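Local coordinates for mannan endo-1,4-beta-mannosidase (Mytilus edulis, PDB 2C0H), which hydrolyses internal beta-1,4 linkages in the backbone of mannans, cutting chains of four or more mannose units into shorter manno-oligosaccharides, at residues Y31-D34 with N38-S41; V64-E69 with S91-Y96; P177-R182 with L246-G251; V262-W267 with N273-K278. The protein carries 3 engineered substitutions. One frame throughout, in Å; residues are numbered along the deposited sequence.

Contact 1 (Y31-D34 with N38-S41); sequences YARD and NQYS
Gln39 lays its side chain along the backbone of Arg33 and Asp34. Its CB lies 3.4 Å from Arg33 O. Farther out, Gln39 OE1 comes to 3.2 Å from Arg33 CB. Arg33 is met near its root, while its guanidinium leads away. Gln39 CG is anti to the carbonyl carbon (chi1 -69°) and the chain beyond is extended, which carries the amide past Asp34 to Arg33. Gln39 NE2 donates to Gly36 O, in the loop between the two segments, and this bond helps fix the amide. Replaced by an alanine, the residue would probably leave Gly36 O without this donor and open a gap beside the Arg33 backbone. Asp34 O makes a CA-H...O contact with Tyr40 CA at 3.3 Å. A water bridges the segments, donating to Asp34 OD1 (2.8 Å) and to Gln39 O (3.1 Å). Asn30 N and Val29 N also donate to the Asp34 carboxylate and hold it in place. Its side chain is about 7 Å from that of Trp65, a probable substrate-binding residue. The contact lies near the end of the long loop from strand 17-25 into helix 40-56. Tyr40 packs on Ala95 and Ala99 of helix 89-102. Ala32 rests on Ile68 of strand 61-68.

Contact 2 (V64-E69 with S91-Y96); sequences VWLHIE and SDMRAY
Leu66 and Met93 reach toward each other and meet tip to tip. The closest approach is 3.8 Å, from Leu66 CD2 to Met93 CE. The other leucine branch touches the same methyl, with Leu66 CD1 at 4.0 Å from Met93 CE, and it also lies 4.1 Å from Met93 SD. The fork of Leu66 therefore receives the thioether end. Leu66 has CG anti to the backbone N (chi1 -168°), which sends the fork outward from the strand. Met93 starts with CG anti to the carbonyl carbon and then bends at the last torsion (chi3 81°). That bend turns CE to the leucine methyls. Within the strand segment, Leu66 CD2 also sits over one face of the His67 ring, 3.7 Å above its plane and offset toward the rim.

One helix turn on, Tyr96 meets Val64 more loosely. Val64 CG1 approaches Tyr96 CE2 obliquely at 4.4 Å. Phe47 of helix 40-56 packs against both residues. Met145 of helix 131-149 touches both Leu66 and Met93.

This is the strand-to-helix interface of a TIM barrel. Val64 and Leu66 point out to helix 89-102, while the intervening Trp65, a probable substrate-binding residue, points the other way. No hydrogen bond joins the two segments. Strand and helix are held here by buried apolar packing alone, so the fit depends on side-chain shape.

Contact 3 (P177-R182 with L246-G251); sequences PCFDTR and LVKAGG
Phe179 points its ring at helix 243-250 and meets Lys248 and Ala249 with its far end. The phenyl and the lysine chain cross at about a right angle. Phe179 CZ lies 3.8 Å from Lys248 CG, an oblique approach to the ring. The backbone Ala249 N lies at the ring edge, in its plane, 3.8 Å from Phe179 CZ. The methyl Ala249 CB is 4.0 Å from Phe179 CZ. Phe179 is placed with CG anti to its carbonyl carbon (chi1 -59°), which directs the ring outward from the 3-10 segment 177-179 to the helix.

Lys248 touches with its aliphatic part. Its CG is anti to the backbone N, and the bend that follows (chi2 75°) takes the charged end away from the phenyl. The lysine side chain also touches Glu176. One face of the Phe179 ring carries Cys178 SG, 4.0 Å above the plane and toward the rim.

After the phenylalanine the loop turns on Asp180. Arg182 N donates to Asp180 OD2 at 3.1 Å, an Asx turn. The bond reaches the carboxylate oxygen on its anti side, 32° out of plane. The Arg182 side chain adds a salt bridge to Asp180.

The contact is plain packing, far from the catalytic and substrate-binding residues. It joins the loop between strand 155-162 and helix 198-215 to the C-terminal end of helix 243-250. Phe179 also touches Cys245 in that helix and Gln199 of helix 198-215, so the ring lies where the loop meets both helices.

Contact 4 (V262-W267 with N273-K278); sequences VHTYDW and NESPFK
Thr264 OG1 and Ser275 OG form the direct hydrogen bond of this contact, 2.8 Å long. Either hydroxyl could be the donor. Ser275 OG also accepts from Phe277 N (3.0 Å, 156° at the hydrogen), which makes an ST turn. Ser275 starts the type I turn that ends at Lys278. With a valine in its place, Thr264 OG1 would lose its hydroxyl partner and the Phe277 N-H its acceptor, and the turn would probably be less firmly set. A water adds a second polar link. It lies 2.8 Å from Thr264 OG1 and donates to Glu274 OE2 at 3.2 Å. That carboxylate also bonds Asn227.

Apolar packing lies beside these bonds. Val262 CG1 meets Pro276 CG at 3.8 Å, the two side chains crossing obliquely. Thr264 CG2 presses on the Phe277 ring, 3.3 Å from CE2 and 3.4 Å from CD2. Thr264 can serve both kinds of contact because OG1 is anti to the backbone N (chi1 -173°), which leaves CG2 to meet the ring. Phe271 also packs on Thr264 and Phe277, and Ile292 of strand 290-294 touches Thr264 and Pro276.

Side chains alternate along 262-265. Val262 and Thr264 face the turn, while His263 and Tyr265 point away from it. There His263 bonds Glu163, the probable proton donor, and Tyr265 bonds Glu294, the probable nucleophile. The buried hydroxyl pair and apolar contacts thus bind the turn to the outer side of this active-site strand.

The contacts follow one another along the chain, each closing before the next opens, round a TIM barrel of glycosyl hydrolase family 5. Contacts 1 and 2 are neighbours, with centres about 7 Å apart. They join where helix 40-56 begins beside helix 89-102, through a probable hydrogen bond from Tyr40 N to Asp92. Contacts 2 and 4 reach the same barrel sheet from opposite sides of the chain's centre, their centres about 29 Å apart. Each packs the outward side of a segment that also carries a probable substrate-binding residue, Trp65 or Tyr265. Contact 3 lies across the chain's centre from contact 1, about 36 Å between centres. Its helix 243-250 leads on to strand 260-263 of contact 4.

Contact 1 (Y31-D34 with N38-S41)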
# COMPACT_ATOMS: atom_id res chain seq x y z
N TYR A 31 -15.58 -7.33 1.94
CA TYR A 31 -15.05 -5.94 2.00
C TYR A 31 -15.21 -5.32 3.38
O TYR A 31 -16.33 -5.19 3.86
CB TYR A 31 -15.75 -5.07 0.94
CG TYR A 31 -15.31 -3.63 0.82
CD1 TYR A 31 -14.28 -3.26 -0.03
CD2 TYR A 31 -15.97 -2.62 1.49
CE1 TYR A 31 -13.90 -1.94 -0.18
CE2 TYR A 31 -15.60 -1.29 1.35
CZ TYR A 31 -14.56 -0.96 0.51
OH TYR A 31 -14.20 0.35 0.36
N ALA A 32 -14.09 -4.98 4.01
CA ALA A 32 -14.02 -4.33 5.34
C ALA A 32 -14.41 -5.21 6.53
O ALA A 32 -14.46 -4.73 7.67
CB ALA A 32 -14.81 -3.04 5.35
N ARG A 33 -14.66 -6.50 6.27
CA ARG A 33 -15.15 -7.43 7.28
C ARG A 33 -14.44 -8.80 7.15
O ARG A 33 -15.08 -9.86 7.21
CB ARG A 33 -16.68 -7.58 7.11
CG ARG A 33 -17.44 -6.31 7.36
CD ARG A 33 -18.95 -6.49 7.22
NE ARG A 33 -19.62 -5.20 7.18
CZ ARG A 33 -20.00 -4.48 8.24
NH1 ARG A 33 -19.78 -4.90 9.48
NH2 ARG A 33 -20.59 -3.30 8.04
N ASP A 34 -13.12 -8.77 7.01
CA ASP A 34 -12.34 -10.00 6.81
C ASP A 34 -11.58 -10.48 8.06
O ASP A 34 -11.21 -11.65 8.13
CB ASP A 34 -11.36 -9.81 5.65
CG ASP A 34 -12.01 -9.98 4.29
OD1 ASP A 34 -12.81 -10.92 4.14
OD2 ASP A 34 -11.68 -9.21 3.37
N ASN A 38 -14.25 -12.96 14.61
CA ASN A 38 -14.25 -14.32 14.06
C ASN A 38 -14.57 -14.35 12.56
O ASN A 38 -15.14 -15.31 12.07
CB ASN A 38 -15.24 -15.20 14.84
CG ASN A 38 -14.83 -15.39 16.29
OD1 ASN A 38 -13.82 -16.05 16.58
ND2 ASN A 38 -15.60 -14.81 17.21
N GLN A 39 -14.17 -13.29 11.85
CA GLN A 39 -14.49 -13.15 10.43
C GLN A 39 -13.50 -13.88 9.54
O GLN A 39 -13.84 -14.23 8.42
CB GLN A 39 -14.65 -11.66 10.03
CG GLN A 39 -15.92 -11.00 10.63
CD GLN A 39 -16.03 -9.47 10.42
OE1 GLN A 39 -17.08 -8.98 9.98
NE2 GLN A 39 -14.98 -8.72 10.77
N TYR A 40 -12.27 -14.13 10.00
CA TYR A 40 -11.30 -14.81 9.15
C TYR A 40 -11.76 -16.23 8.81
O TYR A 40 -11.65 -16.66 7.66
CB TYR A 40 -9.89 -14.85 9.76
CG TYR A 40 -8.91 -15.64 8.92
CD1 TYR A 40 -8.54 -15.18 7.66
CD2 TYR A 40 -8.41 -16.86 9.35
CE1 TYR A 40 -7.68 -15.91 6.87
CE2 TYR A 40 -7.54 -17.59 8.56
CZ TYR A 40 -7.18 -17.11 7.32
OH TYR A 40 -6.32 -17.83 6.52
N SER A 41 -12.29 -16.94 9.80
CA SER A 41 -12.75 -18.32 9.61
C SER A 41 -13.77 -18.40 8.48
O SER A 41 -13.82 -19.40 7.76
CB SER A 41 -13.31 -18.91 10.91
OG SER A 41 -14.51 -18.25 11.30
O HOH W 1 -13.49 -13.17 5.57

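Contact 2 (V64-E69 with S91-Y96)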
# COMPACT_ATOMS: atom_id res chain seq x y z
N VAL A 64 -3.58 -6.86 1.12
CA VAL A 64 -4.94 -7.05 1.64
C VAL A 64 -5.39 -5.83 2.43
O VAL A 64 -4.59 -5.25 3.15
CB VAL A 64 -5.03 -8.33 2.49
CG1 VAL A 64 -4.25 -8.21 3.77
CG2 VAL A 64 -6.47 -8.68 2.80
N TRP A 65 -6.64 -5.43 2.29
CA TRP A 65 -7.19 -4.25 2.97
C TRP A 65 -7.83 -4.64 4.31
O TRP A 65 -8.56 -5.63 4.41
CB TRP A 65 -8.20 -3.52 2.08
CG TRP A 65 -7.64 -2.88 0.81
CD1 TRP A 65 -6.38 -3.03 0.27
CD2 TRP A 65 -8.34 -2.03 -0.08
NE1 TRP A 65 -6.27 -2.31 -0.89
CE2 TRP A 65 -7.47 -1.70 -1.14
CE3 TRP A 65 -9.65 -1.53 -0.10
CZ2 TRP A 65 -7.86 -0.86 -2.20
CZ3 TRP A 65 -10.03 -0.69 -1.15
CH2 TRP A 65 -9.14 -0.37 -2.17
N LEU A 66 -7.56 -3.83 5.35
CA LEU A 66 -7.93 -4.14 6.72
C LEU A 66 -9.13 -3.29 7.22
O LEU A 66 -10.27 -3.72 7.10
CB LEU A 66 -6.69 -4.01 7.64
CG LEU A 66 -6.83 -4.57 9.06
CD1 LEU A 66 -6.92 -6.08 9.08
CD2 LEU A 66 -5.65 -4.15 9.92
N HIS A 67 -8.90 -2.08 7.73
CA HIS A 67 -10.03 -1.30 8.30
C HIS A 67 -10.94 -0.64 7.27
O HIS A 67 -12.15 -0.58 7.48
CB HIS A 67 -9.54 -0.18 9.24
CG HIS A 67 -8.55 -0.61 10.26
ND1 HIS A 67 -8.74 -1.68 11.11
CD2 HIS A 67 -7.39 -0.03 10.65
CE1 HIS A 67 -7.71 -1.76 11.94
NE2 HIS A 67 -6.88 -0.77 11.69
N ILE A 68 -10.33 -0.09 6.21
CA ILE A 68 -10.99 0.61 5.09
C ILE A 68 -11.55 1.97 5.52
O ILE A 68 -10.85 2.99 5.38
CB ILE A 68 -11.99 -0.32 4.37
CG1 ILE A 68 -11.22 -1.58 3.93
CG2 ILE A 68 -12.62 0.41 3.19
CD1 ILE A 68 -11.92 -2.50 2.92
N GLU A 69 -12.78 2.02 6.04
CA GLU A 69 -13.33 3.26 6.59
C GLU A 69 -13.87 3.03 8.00
O GLU A 69 -14.71 3.80 8.48
CB GLU A 69 -14.48 3.79 5.71
CG GLU A 69 -14.10 4.48 4.41
CD GLU A 69 -15.33 5.05 3.69
OE1 GLU A 69 -15.45 6.28 3.57
OE2 GLU A 69 -16.19 4.25 3.27
N SER A 91 -5.57 -12.50 16.53
CA SER A 91 -5.51 -13.96 16.30
C SER A 91 -5.96 -14.33 14.88
O SER A 91 -5.40 -15.25 14.29
CB SER A 91 -6.26 -14.74 17.38
OG SER A 91 -7.59 -14.32 17.53
N ASP A 92 -6.95 -13.61 14.34
CA ASP A 92 -7.35 -13.76 12.91
C ASP A 92 -6.20 -13.38 11.97
O ASP A 92 -5.90 -14.09 11.02
CB ASP A 92 -8.56 -12.89 12.57
CG ASP A 92 -9.91 -13.53 12.90
OD1 ASP A 92 -9.99 -14.62 13.49
OD2 ASP A 92 -10.91 -12.89 12.53
N MET A 93 -5.56 -12.24 12.22
CA MET A 93 -4.44 -11.82 11.38
C MET A 93 -3.28 -12.83 11.48
O MET A 93 -2.64 -13.15 10.48
CB MET A 93 -3.98 -10.39 11.76
CG MET A 93 -5.00 -9.29 11.42
SD MET A 93 -4.61 -7.64 12.08
CE MET A 93 -3.43 -7.09 10.83
N ARG A 94 -3.01 -13.35 12.68
CA ARG A 94 -1.95 -14.33 12.89
C ARG A 94 -2.24 -15.64 12.18
O ARG A 94 -1.34 -16.25 11.64
CB ARG A 94 -1.69 -14.56 14.38
CG ARG A 94 -0.28 -15.00 14.68
CD ARG A 94 -0.09 -15.36 16.13
NE ARG A 94 -0.18 -14.22 17.04
CZ ARG A 94 0.80 -13.33 17.24
NH1 ARG A 94 1.93 -13.38 16.54
NH2 ARG A 94 0.63 -12.35 18.12
N ALA A 95 -3.51 -16.08 12.17
CA ALA A 95 -3.86 -17.34 11.49
C ALA A 95 -3.59 -17.21 10.00
O ALA A 95 -3.09 -18.15 9.38
CB ALA A 95 -5.30 -17.71 11.73
N TYR A 96 -3.95 -16.06 9.43
CA TYR A 96 -3.70 -15.78 8.01
C TYR A 96 -2.21 -15.75 7.73
O TYR A 96 -1.74 -16.32 6.76
CB TYR A 96 -4.37 -14.48 7.56
CG TYR A 96 -4.19 -14.12 6.09
CD1 TYR A 96 -4.40 -15.07 5.09
CD2 TYR A 96 -3.85 -12.83 5.70
CE1 TYR A 96 -4.24 -14.73 3.75
CE2 TYR A 96 -3.69 -12.50 4.36
CZ TYR A 96 -3.89 -13.45 3.38
OH TYR A 96 -3.74 -13.10 2.05

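Contact 3 (P177-R182 with L246-G251)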
# COMPACT_ATOMS: atom_id res chain seq x y z
N PRO A 177 6.21 24.62 -1.68
CA PRO A 177 5.98 23.94 -2.96
C PRO A 177 5.33 22.56 -2.87
O PRO A 177 4.47 22.26 -3.70
CB PRO A 177 7.38 23.83 -3.55
CG PRO A 177 8.12 24.96 -2.98
CD PRO A 177 7.60 25.10 -1.58
N CYS A 178 5.72 21.74 -1.90
CA CYS A 178 5.19 20.37 -1.84
C CYS A 178 3.72 20.30 -1.42
O CYS A 178 3.08 19.27 -1.62
CB CYS A 178 6.06 19.47 -0.95
SG CYS A 178 6.24 20.02 0.76
N PHE A 179 3.18 21.38 -0.84
CA PHE A 179 1.75 21.44 -0.52
C PHE A 179 0.90 22.10 -1.62
O PHE A 179 -0.32 22.15 -1.50
CB PHE A 179 1.49 22.19 0.79
CG PHE A 179 2.17 21.60 2.00
CD1 PHE A 179 2.40 20.23 2.10
CD2 PHE A 179 2.54 22.42 3.06
CE1 PHE A 179 3.03 19.70 3.23
CE2 PHE A 179 3.15 21.89 4.19
CZ PHE A 179 3.40 20.54 4.27
N ASP A 180 1.55 22.59 -2.67
CA ASP A 180 0.87 23.26 -3.77
C ASP A 180 0.22 22.18 -4.64
O ASP A 180 0.90 21.23 -5.03
CB ASP A 180 1.88 24.09 -4.58
CG ASP A 180 1.24 25.04 -5.58
OD1 ASP A 180 1.32 26.28 -5.38
OD2 ASP A 180 0.67 24.57 -6.58
N THR A 181 -1.07 22.30 -4.93
CA THR A 181 -1.76 21.28 -5.73
C THR A 181 -2.29 21.82 -7.06
O THR A 181 -3.19 21.22 -7.66
CB THR A 181 -2.92 20.62 -4.93
OG1 THR A 181 -3.88 21.61 -4.55
CG2 THR A 181 -2.39 19.93 -3.68
N ARG A 182 -1.73 22.93 -7.55
CA ARG A 182 -2.17 23.50 -8.84
C ARG A 182 -1.92 22.54 -9.98
O ARG A 182 -2.71 22.48 -10.93
CB ARG A 182 -1.50 24.86 -9.12
CG ARG A 182 -2.07 25.98 -8.28
CD ARG A 182 -1.44 27.31 -8.60
NE ARG A 182 -0.04 27.37 -8.19
CZ ARG A 182 1.01 27.29 -9.01
NH1 ARG A 182 0.86 27.15 -10.33
NH2 ARG A 182 2.24 27.36 -8.51
N LEU A 246 6.55 15.06 4.35
CA LEU A 246 5.86 14.42 5.48
C LEU A 246 6.27 15.01 6.82
O LEU A 246 5.43 15.18 7.72
CB LEU A 246 6.08 12.90 5.51
CG LEU A 246 5.46 12.13 4.35
CD1 LEU A 246 5.77 10.67 4.50
CD2 LEU A 246 3.96 12.35 4.24
N VAL A 247 7.55 15.31 6.96
CA VAL A 247 8.04 15.88 8.22
C VAL A 247 7.56 17.32 8.35
O VAL A 247 7.19 17.75 9.46
CB VAL A 247 9.57 15.71 8.38
CG1 VAL A 247 10.06 16.33 9.68
CG2 VAL A 247 9.93 14.26 8.35
N LYS A 248 7.52 18.08 7.26
CA LYS A 248 6.96 19.44 7.29
C LYS A 248 5.47 19.39 7.66
O LYS A 248 4.98 20.23 8.42
CB LYS A 248 7.16 20.15 5.94
CG LYS A 248 6.66 21.59 5.89
CD LYS A 248 7.57 22.56 6.62
CE LYS A 248 7.17 24.01 6.35
NZ LYS A 248 8.10 25.02 6.96
N ALA A 249 4.76 18.38 7.15
CA ALA A 249 3.32 18.25 7.40
C ALA A 249 2.95 17.87 8.84
O ALA A 249 2.01 18.45 9.40
CB ALA A 249 2.71 17.25 6.43
N GLY A 250 3.64 16.88 9.41
CA GLY A 250 3.27 16.29 10.71
C GLY A 250 4.27 16.48 11.85
O GLY A 250 3.93 16.28 13.01
N GLY A 251 5.51 16.80 11.52
CA GLY A 251 6.52 17.09 12.54
C GLY A 251 7.27 15.92 13.15
O GLY A 251 8.17 16.14 13.97

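Contact 4 (V262-W267 with N273-K278)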
# COMPACT_ATOMS: atom_id res chain seq x y z
N VAL A 262 2.87 3.19 -6.37
CA VAL A 262 2.08 4.00 -7.29
C VAL A 262 1.18 3.10 -8.10
O VAL A 262 1.56 1.99 -8.44
CB VAL A 262 2.95 4.86 -8.25
CG1 VAL A 262 3.73 3.98 -9.24
CG2 VAL A 262 2.11 5.86 -9.00
N HIS A 263 -0.01 3.60 -8.41
CA HIS A 263 -0.96 2.88 -9.22
C HIS A 263 -0.99 3.46 -10.64
O HIS A 263 -0.72 4.65 -10.85
CB HIS A 263 -2.33 2.96 -8.56
CG HIS A 263 -2.33 2.49 -7.13
ND1 HIS A 263 -3.38 2.73 -6.27
CD2 HIS A 263 -1.41 1.81 -6.41
CE1 HIS A 263 -3.11 2.21 -5.09
NE2 HIS A 263 -1.92 1.64 -5.15
N THR A 264 -1.30 2.63 -11.63
CA THR A 264 -1.34 3.18 -12.99
C THR A 264 -2.30 2.41 -13.89
O THR A 264 -2.28 1.17 -13.94
CB THR A 264 0.09 3.26 -13.59
OG1 THR A 264 0.10 3.94 -14.86
CG2 THR A 264 0.68 1.90 -13.71
N TYR A 265 -3.19 3.17 -14.52
CA TYR A 265 -4.20 2.65 -15.44
C TYR A 265 -4.24 3.54 -16.67
O TYR A 265 -4.05 4.75 -16.57
CB TYR A 265 -5.56 2.64 -14.76
CG TYR A 265 -5.65 1.78 -13.51
CD1 TYR A 265 -5.87 0.41 -13.59
CD2 TYR A 265 -5.55 2.34 -12.25
CE1 TYR A 265 -5.97 -0.39 -12.47
CE2 TYR A 265 -5.66 1.55 -11.11
CZ TYR A 265 -5.87 0.18 -11.22
OH TYR A 265 -6.00 -0.66 -10.14
N ASP A 266 -4.48 2.94 -17.84
CA ASP A 266 -4.57 3.71 -19.07
C ASP A 266 -5.89 4.50 -19.15
O ASP A 266 -6.76 4.35 -18.29
CB ASP A 266 -4.39 2.81 -20.30
CG ASP A 266 -5.57 1.87 -20.54
OD1 ASP A 266 -6.57 1.93 -19.82
OD2 ASP A 266 -5.47 1.05 -21.47
N TRP A 267 -6.00 5.35 -20.16
CA TRP A 267 -7.23 6.08 -20.42
C TRP A 267 -7.43 6.10 -21.92
O TRP A 267 -6.54 6.51 -22.65
CB TRP A 267 -7.15 7.50 -19.88
CG TRP A 267 -8.40 8.28 -20.17
CD1 TRP A 267 -8.52 9.37 -20.99
CD2 TRP A 267 -9.71 8.00 -19.67
NE1 TRP A 267 -9.83 9.79 -21.02
CE2 TRP A 267 -10.58 8.96 -20.22
CE3 TRP A 267 -10.23 7.02 -18.82
CZ2 TRP A 267 -11.95 8.98 -19.93
CZ3 TRP A 267 -11.59 7.04 -18.53
CH2 TRP A 267 -12.43 8.02 -19.09
N ASN A 273 1.76 10.48 -20.01
CA ASN A 273 3.21 10.62 -19.94
C ASN A 273 3.77 10.43 -18.54
O ASN A 273 4.95 10.15 -18.39
CB ASN A 273 3.66 11.98 -20.48
CG ASN A 273 5.18 12.05 -20.68
OD1 ASN A 273 5.78 11.18 -21.33
ND2 ASN A 273 5.81 13.08 -20.12
N GLU A 274 2.94 10.59 -17.51
CA GLU A 274 3.39 10.37 -16.13
C GLU A 274 3.52 8.89 -15.72
O GLU A 274 4.13 8.58 -14.69
CB GLU A 274 2.46 11.11 -15.15
CG GLU A 274 1.17 10.39 -14.78
CD GLU A 274 0.10 10.43 -15.85
OE1 GLU A 274 0.24 11.19 -16.83
OE2 GLU A 274 -0.90 9.69 -15.68
N SER A 275 2.97 7.97 -16.50
CA SER A 275 2.93 6.56 -16.09
C SER A 275 4.30 5.89 -15.96
O SER A 275 5.15 6.07 -16.83
CB SER A 275 2.10 5.72 -17.07
OG SER A 275 2.19 4.35 -16.73
N PRO A 276 4.51 5.09 -14.89
CA PRO A 276 5.73 4.29 -14.78
C PRO A 276 5.91 3.27 -15.90
O PRO A 276 7.01 2.76 -16.06
CB PRO A 276 5.60 3.59 -13.43
CG PRO A 276 4.21 3.76 -12.99
CD PRO A 276 3.64 4.93 -13.71
N PHE A 277 4.86 2.95 -16.66
CA PHE A 277 5.06 2.09 -17.83
C PHE A 277 5.56 2.83 -19.09
O PHE A 277 5.77 2.19 -20.13
CB PHE A 277 3.78 1.29 -18.13
CG PHE A 277 3.48 0.23 -17.10
CD1 PHE A 277 4.29 -0.90 -16.96
CD2 PHE A 277 2.38 0.33 -16.26
CE1 PHE A 277 4.02 -1.87 -16.00
CE2 PHE A 277 2.11 -0.65 -15.31
CZ PHE A 277 2.93 -1.74 -15.17
N LYS A 278 5.77 4.14 -19.00
CA LYS A 278 6.33 4.93 -20.12
C LYS A 278 7.77 5.39 -19.88
O LYS A 278 8.38 6.03 -20.75
CB LYS A 278 5.45 6.16 -20.39
CG LYS A 278 4.02 5.85 -20.85
CD LYS A 278 3.96 4.95 -22.08
CE LYS A 278 4.70 5.53 -23.27
NZ LYS A 278 4.49 4.69 -24.49
O HOH W 2 -0.77 6.59 -14.77